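Local coordinates for 27kDa outer membrane protein (Silicibacter pomeroyi, PDB 3GYK), which probably acts as a thiol-disulfide oxidoreductase, this piece being the DsbA-like thioredoxin domain of the longer protein, at residues P12-V16 with E125-H129; F29-N33 with H88-M92. All blocks are in the same frame, centred on the assembly; numbering follows the deposited sequence.

Contact 1: P12-V16 with E125-H129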
ATOM      1  N   PRO A  12       8.330   3.404  10.473  1.00  9.01           N
ATOM      2  CA  PRO A  12       8.215   4.788   9.957  1.00 10.45           C
ATOM      3  C   PRO A  12       8.369   4.909   8.446  1.00 11.00           C
ATOM      4  O   PRO A  12       7.959   5.934   7.865  1.00 13.15           O
ATOM      5  CB  PRO A  12       9.348   5.529  10.667  1.00 10.55           C
ATOM      6  CG  PRO A  12      10.225   4.500  11.200  1.00 12.45           C
ATOM      7  CD  PRO A  12       9.453   3.250  11.404  1.00  8.84           C
ATOM      8  N   ASN A  13       8.929   3.877   7.817  1.00 10.30           N
ATOM      9  CA  ASN A  13       9.171   3.884   6.374  1.00 10.27           C
ATOM     10  C   ASN A  13       7.988   3.269   5.607  1.00 10.63           C
ATOM     11  O   ASN A  13       8.061   3.055   4.399  1.00 11.13           O
ATOM     12  CB  ASN A  13      10.516   3.179   6.059  1.00  9.78           C
ATOM     13  CG  ASN A  13      11.071   3.505   4.639  1.00 12.96           C
ATOM     14  OD1 ASN A  13      10.762   4.569   4.036  1.00 11.77           O
ATOM     15  ND2 ASN A  13      11.943   2.612   4.135  1.00  9.60           N
ATOM     16  N   ALA A  14       6.882   2.995   6.312  1.00 10.84           N
ATOM     17  CA  ALA A  14       5.678   2.472   5.643  1.00 10.97           C
ATOM     18  C   ALA A  14       4.586   3.532   5.699  1.00 11.97           C
ATOM     19  O   ALA A  14       4.246   4.004   6.795  1.00 10.35           O
ATOM     20  CB  ALA A  14       5.201   1.163   6.341  1.00 11.37           C
ATOM     21  N   PRO A  15       4.023   3.908   4.536  1.00 11.85           N
ATOM     22  CA  PRO A  15       2.981   4.942   4.596  1.00 12.24           C
ATOM     23  C   PRO A  15       1.794   4.581   5.487  1.00 12.19           C
ATOM     24  O   PRO A  15       1.373   3.428   5.540  1.00 11.91           O
ATOM     25  CB  PRO A  15       2.513   5.069   3.145  1.00 13.35           C
ATOM     26  CG  PRO A  15       3.706   4.614   2.331  1.00 13.64           C
ATOM     27  CD  PRO A  15       4.354   3.519   3.147  1.00 12.20           C
ATOM     28  N   VAL A  16       1.259   5.597   6.154  1.00 11.21           N
ATOM     29  CA  VAL A  16       0.078   5.446   6.980  1.00 11.39           C
ATOM     30  C   VAL A  16      -1.043   6.309   6.394  1.00 10.66           C
ATOM     31  O   VAL A  16      -0.867   7.517   6.203  1.00 11.00           O
ATOM     32  CB  VAL A  16       0.364   5.894   8.430  1.00 10.91           C
ATOM     33  CG1 VAL A  16      -0.935   5.928   9.266  1.00 11.39           C
ATOM     34  CG2 VAL A  16       1.412   4.954   9.080  1.00 13.25           C
ATOM     35  N   GLU A 125      16.302   4.613   1.089  1.00  7.54           N
ATOM     36  CA  GLU A 125      15.076   4.303   1.866  1.00  8.75           C
ATOM     37  C   GLU A 125      13.994   3.622   0.988  1.00  8.40           C
ATOM     38  O   GLU A 125      13.174   2.854   1.492  1.00  8.72           O
ATOM     39  CB  GLU A 125      14.498   5.535   2.594  1.00  9.15           C
ATOM     40  CG  GLU A 125      13.923   6.576   1.658  1.00 15.16           C
ATOM     41  CD  GLU A 125      13.327   7.793   2.365  1.00 25.49           C
ATOM     42  OE1 GLU A 125      12.888   7.679   3.529  1.00 29.08           O
ATOM     43  OE2 GLU A 125      13.295   8.876   1.739  1.00 29.61           O
ATOM     44  N   VAL A 126      14.003   3.901  -0.324  1.00  8.00           N
ATOM     45  CA  VAL A 126      13.019   3.312  -1.230  1.00  8.00           C
ATOM     46  C   VAL A 126      13.321   1.803  -1.367  1.00  8.51           C
ATOM     47  O   VAL A 126      12.437   0.932  -1.167  1.00  9.07           O
ATOM     48  CB  VAL A 126      13.031   4.038  -2.630  1.00  9.18           C
ATOM     49  CG1 VAL A 126      12.203   3.270  -3.660  1.00  8.74           C
ATOM     50  CG2 VAL A 126      12.478   5.467  -2.484  1.00  8.18           C
ATOM     51  N   THR A 127      14.583   1.512  -1.661  1.00  7.34           N
ATOM     52  CA  THR A 127      15.073   0.135  -1.685  1.00  8.29           C
ATOM     53  C   THR A 127      14.797  -0.599  -0.357  1.00  7.91           C
ATOM     54  O   THR A 127      14.312  -1.744  -0.375  1.00  6.76           O
ATOM     55  CB  THR A 127      16.546   0.111  -2.004  1.00  8.28           C
ATOM     56  OG1 THR A 127      16.728   0.692  -3.308  1.00 10.36           O
ATOM     57  CG2 THR A 127      17.075  -1.321  -1.996  1.00  8.32           C
ATOM     58  N   ALA A 128      15.078   0.078   0.770  1.00  6.80           N
ATOM     59  CA  ALA A 128      14.863  -0.503   2.098  1.00  6.69           C
ATOM     60  C   ALA A 128      13.391  -0.873   2.302  1.00  7.51           C
ATOM     61  O   ALA A 128      13.098  -1.961   2.841  1.00  8.08           O
ATOM     62  CB  ALA A 128      15.383   0.420   3.243  1.00  6.15           C
ATOM     63  N   HIS A 129      12.468  -0.013   1.878  1.00  7.10           N
ATOM     64  CA  HIS A 129      11.030  -0.341   2.030  1.00  8.83           C
ATOM     65  C   HIS A 129      10.678  -1.606   1.243  1.00  8.57           C
ATOM     66  O   HIS A 129      10.073  -2.549   1.755  1.00  8.25           O
ATOM     67  CB  HIS A 129      10.130   0.801   1.578  1.00  8.47           C
ATOM     68  CG  HIS A 129       8.671   0.462   1.614  1.00 10.78           C
ATOM     69  ND1 HIS A 129       7.836   0.897   2.620  1.00  9.69           N
ATOM     70  CD2 HIS A 129       7.907  -0.317   0.800  1.00 10.34           C
ATOM     71  CE1 HIS A 129       6.612   0.429   2.406  1.00 10.29           C
ATOM     72  NE2 HIS A 129       6.634  -0.323   1.319  1.00 10.93           N
TER
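N13, with CG swung opposite its backbone N (chi1 -162°), sends its carboxamide to helix 124-140, while H129, set in the same way (chi1 175°), sends its imidazole back toward the loop. Each side chain finds a backbone carbonyl of the other segment. N13 ND2 donates to E125 O over 2.9 Å; the bond is almost straight, 172° at the hydrogen, with the acceptor in the amide plane. That carbonyl is also used by the helix itself, taking a hydrogen bond from H129 N at 3.0 Å, and the two donors arrive from opposite faces of its plane. The amide therefore adds to the helical bond without displacing it. In return H129 ND1 donates to N13 O at 2.8 Å, the oxygen lying near the ring plane while ND1 is tilted well off the carbonyl plane. The loop segment 12-16 runs from helix 3-9 into edge strand 16-18, and helix 124-140 leads from the helical region, inserted as in DsbA, back to strand 147-150 of the thioredoxin fold. The N13 amide stands nearly perpendicular to the imidazole, with ND2 3.6 Å from H129 CB. A14 CA sits at the ring edge, and P15 CD approaches H129 CE1 obliquely at 3.9 Å. H129 NE2 is hydrogen-bonded to E60 N, an arrangement consistent with a neutral ring protonated at ND1. N13 OD1 accepts from R79, whose side chain also touches E125.

Contact 2: F29-N33 with H88-M92; sequences FFDYN and HWALM
Y32 and H88 meet through a hydrogen bond: H88 ND1 donates to Y32 OH at 2.9 Å, with the hydroxyl oxygen close to the imidazole plane. The same imidazole turns its CE1 edge over one face of F30, offset toward the rim, in an offset edge-to-face pair with centroids 4.8 Å apart and planes at 67°. L91 lays CD1 over the centre of the Y32 ring, 4.0 Å from the centroid, a CH-pi contact. The selenomethionine M92, bent at chi2 and chi3, brings its methyl CE between two rings, 3.5 Å from both F30 CD1 and Y32 CD1; its selenium makes an oblique Met-aromatic contact with Y32. Farther out, E60 OE2 is also hydrogen-bonded to the Y32 hydroxyl. A phenylalanine in place of Y32 would probably leave H88 ND1 and the E60 carboxylate without this shared partner. The turn carrying Y32 is fixed by D31, whose OD1 accepts from N33 N at 2.8 Å in an Asx turn and also bonds S68, while OD2 receives the backbone N of I63 and L64. F30 ends strand 24-30, packing on C37 of helix 35-50 and on Y58 of strand 54-60, and so joins the central sheet to the C-terminal turn of helix 84-92.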
ATOM      1  N   PHE A  29      -0.583  -5.348   1.243  1.00  9.81           N
ATOM      2  CA  PHE A  29       0.586  -5.579   0.385  1.00 10.00           C
ATOM      3  C   PHE A  29       0.040  -5.558  -1.042  1.00  9.45           C
ATOM      4  O   PHE A  29      -0.899  -6.307  -1.368  1.00 11.18           O
ATOM      5  CB  PHE A  29       1.151  -6.977   0.654  1.00  8.89           C
ATOM      6  CG  PHE A  29       1.932  -7.115   1.966  1.00 10.30           C
ATOM      7  CD1 PHE A  29       3.309  -7.361   1.953  1.00  9.75           C
ATOM      8  CD2 PHE A  29       1.266  -7.062   3.211  1.00 10.86           C
ATOM      9  CE1 PHE A  29       4.033  -7.527   3.139  1.00 10.80           C
ATOM     10  CE2 PHE A  29       1.977  -7.234   4.413  1.00 10.13           C
ATOM     11  CZ  PHE A  29       3.357  -7.447   4.387  1.00  9.28           C
ATOM     12  N   PHE A  30       0.636  -4.754  -1.920  1.00 10.27           N
ATOM     13  CA  PHE A  30       0.041  -4.593  -3.253  1.00  9.69           C
ATOM     14  C   PHE A  30       1.086  -4.271  -4.331  1.00 10.02           C
ATOM     15  O   PHE A  30       2.238  -3.919  -4.019  1.00  9.47           O
ATOM     16  CB  PHE A  30      -1.000  -3.445  -3.225  1.00  9.98           C
ATOM     17  CG  PHE A  30      -0.425  -2.139  -2.750  1.00 10.94           C
ATOM     18  CD1 PHE A  30       0.282  -1.323  -3.620  1.00 10.80           C
ATOM     19  CD2 PHE A  30      -0.551  -1.754  -1.406  1.00 13.26           C
ATOM     20  CE1 PHE A  30       0.843  -0.122  -3.182  1.00 14.38           C
ATOM     21  CE2 PHE A  30       0.034  -0.555  -0.954  1.00 14.76           C
ATOM     22  CZ  PHE A  30       0.714   0.261  -1.845  1.00 14.95           C
ATOM     23  N   ASP A  31       0.634  -4.396  -5.589  1.00 10.48           N
ATOM     24  CA  ASP A  31       1.457  -4.164  -6.800  1.00 10.63           C
ATOM     25  C   ASP A  31       0.533  -3.406  -7.748  1.00 10.18           C
ATOM     26  O   ASP A  31      -0.632  -3.794  -7.920  1.00  9.46           O
ATOM     27  CB  ASP A  31       1.875  -5.538  -7.366  1.00 10.71           C
ATOM     28  CG  ASP A  31       2.691  -5.452  -8.654  1.00 11.62           C
ATOM     29  OD1 ASP A  31       2.184  -4.861  -9.637  1.00 11.70           O
ATOM     30  OD2 ASP A  31       3.811  -6.021  -8.689  1.00 11.60           O
ATOM     31  N   TYR A  32       1.045  -2.330  -8.363  1.00  9.93           N
ATOM     32  CA  TYR A  32       0.211  -1.458  -9.210  1.00  9.29           C
ATOM     33  C   TYR A  32      -0.295  -2.098 -10.499  1.00  9.29           C
ATOM     34  O   TYR A  32      -1.192  -1.559 -11.111  1.00  8.26           O
ATOM     35  CB  TYR A  32       0.889  -0.092  -9.509  1.00  9.46           C
ATOM     36  CG  TYR A  32       1.016   0.746  -8.263  1.00 10.51           C
ATOM     37  CD1 TYR A  32      -0.109   1.386  -7.714  1.00 10.84           C
ATOM     38  CD2 TYR A  32       2.246   0.884  -7.619  1.00 10.26           C
ATOM     39  CE1 TYR A  32      -0.010   2.139  -6.519  1.00 12.35           C
ATOM     40  CE2 TYR A  32       2.366   1.649  -6.425  1.00 11.00           C
ATOM     41  CZ  TYR A  32       1.239   2.267  -5.892  1.00 11.73           C
ATOM     42  OH  TYR A  32       1.374   2.979  -4.715  1.00 10.97           O
ATOM     43  N   ASN A  33       0.247  -3.264 -10.872  1.00  8.98           N
ATOM     44  CA  ASN A  33      -0.206  -3.983 -12.040  1.00  7.98           C
ATOM     45  C   ASN A  33      -1.044  -5.222 -11.727  1.00  8.92           C
ATOM     46  O   ASN A  33      -1.427  -5.985 -12.638  1.00  8.50           O
ATOM     47  CB  ASN A  33       0.994  -4.346 -12.903  1.00  8.32           C
ATOM     48  CG  ASN A  33       1.492  -3.145 -13.713  1.00  8.21           C
ATOM     49  OD1 ASN A  33       0.696  -2.485 -14.379  1.00 10.40           O
ATOM     50  ND2 ASN A  33       2.793  -2.865 -13.656  1.00  8.64           N
ATOM     51  N   HIS A  88      -0.792   7.284  -5.179  1.00 11.88           N
ATOM     52  CA  HIS A  88      -1.231   5.907  -5.002  1.00 11.78           C
ATOM     53  C   HIS A  88      -2.618   5.664  -5.589  1.00 12.18           C
ATOM     54  O   HIS A  88      -2.801   4.712  -6.353  1.00 11.72           O
ATOM     55  CB  HIS A  88      -1.220   5.497  -3.518  1.00 11.98           C
ATOM     56  CG  HIS A  88      -1.860   4.176  -3.274  1.00 12.38           C
ATOM     57  ND1 HIS A  88      -1.174   2.993  -3.407  1.00 12.63           N
ATOM     58  CD2 HIS A  88      -3.136   3.842  -2.958  1.00 11.92           C
ATOM     59  CE1 HIS A  88      -1.989   1.981  -3.169  1.00 12.93           C
ATOM     60  NE2 HIS A  88      -3.191   2.470  -2.901  1.00 12.86           N
ATOM     61  N   TRP A  89      -3.592   6.508  -5.228  1.00 12.08           N
ATOM     62  CA  TRP A  89      -4.948   6.348  -5.734  1.00 13.39           C
ATOM     63  C   TRP A  89      -4.977   6.502  -7.256  1.00 12.90           C
ATOM     64  O   TRP A  89      -5.717   5.782  -7.936  1.00 13.89           O
ATOM     65  CB  TRP A  89      -5.947   7.349  -5.100  1.00 13.41           C
ATOM     66  CG  TRP A  89      -6.152   7.208  -3.584  1.00 15.33           C
ATOM     67  CD1 TRP A  89      -6.138   8.234  -2.660  1.00 17.00           C
ATOM     68  CD2 TRP A  89      -6.378   6.001  -2.832  1.00 16.33           C
ATOM     69  NE1 TRP A  89      -6.352   7.729  -1.386  1.00 17.41           N
ATOM     70  CE2 TRP A  89      -6.502   6.368  -1.465  1.00 16.83           C
ATOM     71  CE3 TRP A  89      -6.522   4.642  -3.179  1.00 16.91           C
ATOM     72  CZ2 TRP A  89      -6.743   5.424  -0.445  1.00 17.45           C
ATOM     73  CZ3 TRP A  89      -6.760   3.696  -2.154  1.00 17.77           C
ATOM     74  CH2 TRP A  89      -6.871   4.101  -0.808  1.00 20.02           C
ATOM     75  N   ALA A  90      -4.169   7.421  -7.782  1.00 12.34           N
ATOM     76  CA  ALA A  90      -4.198   7.712  -9.230  1.00 11.26           C
ATOM     77  C   ALA A  90      -3.588   6.562 -10.042  1.00 11.14           C
ATOM     78  O   ALA A  90      -4.099   6.199 -11.123  1.00 11.57           O
ATOM     79  CB  ALA A  90      -3.500   9.035  -9.538  1.00 11.29           C
ATOM     80  N   LEU A  91      -2.489   6.005  -9.529  1.00 11.36           N
ATOM     81  CA  LEU A  91      -1.858   4.823 -10.119  1.00 11.57           C
ATOM     82  C   LEU A  91      -2.776   3.630 -10.057  1.00 11.83           C
ATOM     83  O   LEU A  91      -2.996   2.961 -11.050  1.00 12.70           O
ATOM     84  CB  LEU A  91      -0.549   4.477  -9.403  1.00 10.99           C
ATOM     85  CG  LEU A  91       0.621   5.439  -9.621  1.00 12.19           C
ATOM     86  CD1 LEU A  91       1.752   5.167  -8.643  1.00 12.87           C
ATOM     87  CD2 LEU A  91       1.108   5.333 -11.074  1.00 12.16           C
HETATM   88  N   MSE A  92      -3.298   3.351  -8.871  1.00 12.02           N
HETATM   89  CA  MSE A  92      -4.141   2.180  -8.682  1.00 13.18           C
HETATM   90  C   MSE A  92      -5.459   2.276  -9.470  1.00 13.18           C
HETATM   91  O   MSE A  92      -6.048   1.244  -9.841  1.00 13.07           O
HETATM   92  CB  MSE A  92      -4.314   1.924  -7.167  1.00 13.88           C
HETATM   93  CG  MSE A  92      -4.735   0.558  -6.793  1.00 15.83           C
HETATM   94 SE   MSE A  92      -3.528  -0.855  -7.422  1.00 14.19          SE
HETATM   95  CE  MSE A  92      -2.190  -0.908  -6.029  1.00 12.21           C
TER

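In the fold
Contact 1 and contact 2 lie about 15 Å apart between centres and about 7 Å at their nearest atoms, without touching. Strand 54-60, which runs between strands 16-18 and 24-30 in the sheet, connects them. Its residue E60 serves both, the backbone N bonding H129 and the carboxylate bonding Y32; Y58 likewise pairs its backbone with P15 and sets its ring against F30 and H88. Only contact 2 adjoins the probable redox site: N33 directly precedes C34, and F30 touches C37, of a CxxC motif at a helix start, as in thioredoxins. Contact 1 joins the N-terminal loop to helix 124-140, nearer the periphery.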